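Local coordinates for protein GlcNAc Inducible Gene 2, GIG2 (Candida albicans, PDB 6AKZ) that binds an iron(III) ion and is probably an oxygenase of the DUF1479 family, within the cupin clan, induced by N-acetylglucosamine, at residues 50-53 and 54-58. Numbering follows the deposited sequence.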
loop_
_atom_site.group_PDB
_atom_site.type_symbol
_atom_site.label_atom_id
_atom_site.label_comp_id
_atom_site.label_asym_id
_atom_site.label_seq_id
_atom_site.Cartn_x
_atom_site.Cartn_y
_atom_site.Cartn_z
ATOM N N PHE A 50 11.495 -12.969 14.398
ATOM C CA PHE A 50 10.517 -13.708 13.546
ATOM C C PHE A 50 10.153 -15.026 14.223
ATOM O O PHE A 50 9.027 -15.486 14.072
ATOM C CB PHE A 50 10.895 -13.944 12.086
ATOM C CG PHE A 50 11.017 -12.696 11.238
ATOM C CD1 PHE A 50 10.855 -11.394 11.761
ATOM C CD2 PHE A 50 11.288 -12.842 9.888
ATOM C CE1 PHE A 50 11.009 -10.275 10.954
ATOM C CE2 PHE A 50 11.377 -11.721 9.070
ATOM C CZ PHE A 50 11.268 -10.432 9.625
ATOM N N THR A 51 11.082 -15.576 15.016
ATOM C CA THR A 51 10.755 -16.655 15.896
ATOM C C THR A 51 9.659 -16.252 16.857
ATOM O O THR A 51 8.713 -17.054 17.051
ATOM C CB THR A 51 12.014 -17.174 16.605
ATOM O OG1 THR A 51 12.891 -17.760 15.653
ATOM C CG2 THR A 51 11.682 -18.218 17.692
ATOM N N GLU A 52 9.798 -15.108 17.541
ATOM C CA GLU A 52 8.789 -14.667 18.491
ATOM C C GLU A 52 7.432 -14.524 17.778
ATOM O O GLU A 52 6.448 -14.973 18.244
ATOM C CB GLU A 52 9.228 -13.399 19.212
ATOM C CG GLU A 52 8.176 -12.823 20.106
ATOM C CD GLU A 52 8.548 -11.537 20.853
ATOM O OE1 GLU A 52 9.482 -11.641 21.675
ATOM O OE2 GLU A 52 7.811 -10.472 20.794
ATOM N N ILE A 53 7.434 -13.994 16.562
ATOM C CA ILE A 53 6.189 -13.784 15.846
ATOM C C ILE A 53 5.506 -15.111 15.621
ATOM O O ILE A 53 4.326 -15.278 15.870
ATOM C CB ILE A 53 6.379 -13.074 14.499
ATOM C CG1 ILE A 53 6.819 -11.659 14.753
ATOM C CG2 ILE A 53 5.075 -13.190 13.678
ATOM C CD1 ILE A 53 7.166 -10.882 13.476
ATOM N N ALA A 54 6.278 -16.038 15.068
ATOM C CA ALA A 54 5.784 -17.400 14.750
ATOM C C ALA A 54 5.174 -18.079 16.009
ATOM O O ALA A 54 4.156 -18.789 15.931
ATOM C CB ALA A 54 6.912 -18.227 14.205
ATOM N N LYS A 55 5.796 -17.888 17.144
ATOM C CA LYS A 55 5.339 -18.517 18.369
ATOM C C LYS A 55 4.158 -17.800 19.034
ATOM O O LYS A 55 3.554 -18.348 19.965
ATOM C CB LYS A 55 6.467 -18.703 19.405
ATOM C CG LYS A 55 7.563 -19.669 18.959
ATOM C CD LYS A 55 8.713 -19.833 19.915
ATOM C CE LYS A 55 9.679 -20.866 19.342
ATOM N NZ LYS A 55 9.061 -22.211 19.366
ATOM N N ILE A 56 3.878 -16.577 18.651
ATOM C CA ILE A 56 2.767 -15.806 19.239
ATOM C C ILE A 56 1.552 -16.019 18.361
ATOM O O ILE A 56 0.443 -16.338 18.897
ATOM C CB ILE A 56 3.115 -14.326 19.472
ATOM C CG1 ILE A 56 4.199 -14.158 20.590
ATOM C CG2 ILE A 56 1.927 -13.506 19.913
ATOM C CD1 ILE A 56 4.726 -12.758 20.626
ATOM N N GLY A 57 1.740 -15.871 17.040
ATOM C CA GLY A 57 0.660 -16.029 16.088
ATOM C C GLY A 57 -0.118 -14.721 15.861
ATOM O O GLY A 57 0.410 -13.635 16.094
ATOM N N PRO A 58 -1.396 -14.813 15.376
ATOM C CA PRO A 58 -2.163 -13.679 14.970
ATOM C C PRO A 58 -2.363 -12.548 15.976
ATOM O O PRO A 58 -2.471 -11.384 15.552
ATOM C CB PRO A 58 -3.514 -14.313 14.574
ATOM C CG PRO A 58 -3.164 -15.631 14.037
ATOM C CD PRO A 58 -2.115 -16.068 15.058
#
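Ile53 and Ala54 sit where the last turn of helix 32-56 closes: Ala54 gives its N-H back to Phe50, and Ile53 O takes the last N-H groups of the helix. Ala54 N donates to Phe50 O over 3.0 Å with an N-H...O angle of 168°, a regular i to i+4 bond, and its CB rests 3.5 Å from that same oxygen. Lys55 N repeats the pattern with Thr51 O. One residue on, the pattern falters: Ile56 N makes a weak bond to Glu52 O and also reaches Ile53 O at 3.1 Å, approaching from above the carbonyl plane as in a 3-10 turn. Ile53 O thus accepts two hydrogen bonds; the second, from Gly57 N at 2.9 Å, is nearly straight (174° at the hydrogen). Gly57 then leaves helical geometry with a positive phi, which marks the C-terminal end of the helix.

Two side-chain pairs run alongside each other on the more exposed side of the turn. Thr51 CG2 touches Lys55 CE at 3.7 Å, while Thr51 OG1 is hydrogen-bonded to Asn47 O, one turn earlier. Glu52 holds CG anti to its own N (chi1 174°), which places that methylene 3.5 Å from Ile56 CD1.

The inward face of the same turn is carried by Phe50, which packs on Leu275 and Ser277 in the loop between strand 272-274 and helix 278-287, and by Ile53, which lies on Tyr60. Beyond Gly57, Pro58 touches Ser267 as the chain heads for strand 63-65, an edge of the seven-stranded mixed sheet, far from the iron site.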